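PDB 1QSA: soluble lytic murein transglycosylase from Escherichia coli, which cleaves the glycosidic bonds between N-acetylmuramic acid and N-acetylglucosamine in peptidoglycan, leaving a 1,6-anhydro bond on the muramic acid. Local coordinates for residues A[220-225]-A[256-261]. Numbering follows the deposited sequence.
Sequences VAFASV and DIVAWR
Ile257 meets both Phe222 and Ala223, and its CG2 methyl does most of the touching. This methyl lies 3.6 Å from Ala223 CA, so it rests against the backbone of helix 212-228 as well as its side chains. Ala223 CB is a little farther from Ile257 CG2, at 4.0 Å. The small side chain of Ala223 probably allows this close approach. The same Ile257 CG2 also sits 3.8 Å from Phe222 CD2. The Ile257 CD1 methyl reaches that ring carbon too, at 4.0 Å. The CB of Ile257 points at the opposite helix, with CG2 anti to its own backbone N and CG1 beside it (chi1 -74°). This puts CG2 against both Ala223 and the ring.

Phe222 CG lies anti to the backbone N (chi1 178°), and the ring reaches across to Val258, the residue after Ile257. Its CZ is 3.6 Å from Val258 CG2, and the two side chains run roughly at right angles. The contact is wholly apolar; no hydrogen bond joins the segments. A leucine in place of Phe222 would probably fall short of Val258 and leave a gap beside the Ile257 methyls.

The short helical segments run nearly parallel, 20° apart, with axes 9.6 Å from each other at closest approach. Helix 230-243 comes between them in sequence, as expected of stacked helices in the alpha-superhelix. Its Ile237 and Leu240 also touch Phe222, and its Arg234 touches Val258. Val258 also touches Trp274 of helix 269-280, continuing the array of helices.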
loop_
_atom_site.group_PDB
_atom_site.type_symbol
_atom_site.label_atom_id
_atom_site.label_comp_id
_atom_site.label_asym_id
_atom_site.label_seq_id
_atom_site.Cartn_x
_atom_site.Cartn_y
_atom_site.Cartn_z
ATOM N N VAL A 220 22.122 5.609 -10.929
ATOM C CA VAL A 220 20.815 6.145 -10.542
ATOM C C VAL A 220 20.468 7.331 -11.460
ATOM O O VAL A 220 19.360 7.415 -11.996
ATOM C CB VAL A 220 20.789 6.597 -9.054
ATOM C CG1 VAL A 220 19.420 7.201 -8.711
ATOM C CG2 VAL A 220 21.073 5.412 -8.125
ATOM N N ALA A 221 21.423 8.235 -11.661
ATOM C CA ALA A 221 21.190 9.391 -12.521
ATOM C C ALA A 221 20.864 8.929 -13.948
ATOM O O ALA A 221 20.004 9.489 -14.615
ATOM C CB ALA A 221 22.406 10.302 -12.526
ATOM N N PHE A 222 21.546 7.874 -14.387
ATOM C CA PHE A 222 21.345 7.325 -15.728
ATOM C C PHE A 222 19.890 6.869 -15.892
ATOM O O PHE A 222 19.276 7.096 -16.939
ATOM C CB PHE A 222 22.313 6.166 -15.970
ATOM C CG PHE A 222 22.145 5.496 -17.318
ATOM C CD1 PHE A 222 22.731 6.037 -18.460
ATOM C CD2 PHE A 222 21.421 4.315 -17.430
ATOM C CE1 PHE A 222 22.597 5.399 -19.703
ATOM C CE2 PHE A 222 21.279 3.674 -18.659
ATOM C CZ PHE A 222 21.866 4.212 -19.795
ATOM N N ALA A 223 19.347 6.231 -14.860
ATOM C CA ALA A 223 17.954 5.793 -14.886
ATOM C C ALA A 223 17.017 7.009 -15.021
ATOM O O ALA A 223 16.019 6.956 -15.738
ATOM C CB ALA A 223 17.634 5.000 -13.630
ATOM N N SER A 224 17.351 8.120 -14.363
ATOM C CA SER A 224 16.529 9.335 -14.456
ATOM C C SER A 224 16.578 9.897 -15.879
ATOM O O SER A 224 15.558 10.363 -16.412
ATOM C CB SER A 224 16.994 10.394 -13.446
ATOM O OG SER A 224 16.897 9.899 -12.123
ATOM N N VAL A 225 17.764 9.846 -16.488
ATOM C CA VAL A 225 17.946 10.320 -17.862
ATOM C C VAL A 225 17.117 9.456 -18.813
ATOM O O VAL A 225 16.465 9.986 -19.708
ATOM C CB VAL A 225 19.432 10.263 -18.304
ATOM C CG1 VAL A 225 19.558 10.542 -19.812
ATOM C CG2 VAL A 225 20.254 11.284 -17.513
ATOM N N ASP A 256 19.526 -2.868 -19.058
ATOM C CA ASP A 256 18.215 -3.173 -18.462
ATOM C C ASP A 256 17.410 -1.897 -18.244
ATOM O O ASP A 256 16.208 -1.847 -18.518
ATOM C CB ASP A 256 18.370 -3.889 -17.107
ATOM C CG ASP A 256 18.855 -5.327 -17.227
ATOM O OD1 ASP A 256 19.008 -5.857 -18.345
ATOM O OD2 ASP A 256 19.088 -5.942 -16.170
ATOM N N ILE A 257 18.081 -0.875 -17.710
ATOM C CA ILE A 257 17.456 0.414 -17.436
ATOM C C ILE A 257 16.829 1.009 -18.702
ATOM O O ILE A 257 15.675 1.450 -18.686
ATOM C CB ILE A 257 18.489 1.383 -16.822
ATOM C CG1 ILE A 257 18.768 0.972 -15.372
ATOM C CG2 ILE A 257 18.015 2.833 -16.913
ATOM C CD1 ILE A 257 20.011 1.608 -14.792
ATOM N N VAL A 258 17.571 0.971 -19.806
ATOM C CA VAL A 258 17.076 1.512 -21.068
ATOM C C VAL A 258 15.953 0.656 -21.651
ATOM O O VAL A 258 14.936 1.189 -22.104
ATOM C CB VAL A 258 18.225 1.676 -22.081
ATOM C CG1 VAL A 258 17.680 2.051 -23.464
ATOM C CG2 VAL A 258 19.174 2.759 -21.599
ATOM N N ALA A 259 16.118 -0.665 -21.591
ATOM C CA ALA A 259 15.122 -1.601 -22.121
ATOM C C ALA A 259 13.747 -1.378 -21.504
ATOM O O ALA A 259 12.729 -1.500 -22.188
ATOM C CB ALA A 259 15.580 -3.040 -21.920
ATOM N N TRP A 260 13.713 -1.064 -20.207
ATOM C CA TRP A 260 12.463 -0.783 -19.507
ATOM C C TRP A 260 11.728 0.395 -20.123
ATOM O O TRP A 260 10.501 0.488 -20.032
ATOM C CB TRP A 260 12.739 -0.416 -18.043
ATOM C CG TRP A 260 12.695 -1.563 -17.108
ATOM C CD1 TRP A 260 13.752 -2.158 -16.489
ATOM C CD2 TRP A 260 11.524 -2.268 -16.677
ATOM N NE1 TRP A 260 13.314 -3.199 -15.699
ATOM C CE2 TRP A 260 11.952 -3.287 -15.797
ATOM C CE3 TRP A 260 10.159 -2.135 -16.948
ATOM C CZ2 TRP A 260 11.062 -4.169 -15.184
ATOM C CZ3 TRP A 260 9.266 -3.019 -16.334
ATOM C CH2 TRP A 260 9.728 -4.020 -15.465
ATOM N N ARG A 261 12.496 1.332 -20.677
ATOM C CA ARG A 261 11.936 2.540 -21.266
ATOM C C ARG A 261 11.638 2.423 -22.763
ATOM O O ARG A 261 11.241 3.400 -23.389
ATOM C CB ARG A 261 12.855 3.746 -21.013
ATOM C CG ARG A 261 13.363 3.905 -19.579
ATOM C CD ARG A 261 12.259 3.793 -18.538
ATOM N NE ARG A 261 11.179 4.749 -18.738
ATOM C CZ ARG A 261 10.302 5.083 -17.794
ATOM N NH1 ARG A 261 10.403 4.563 -16.575
ATOM N NH2 ARG A 261 9.342 5.960 -18.059
#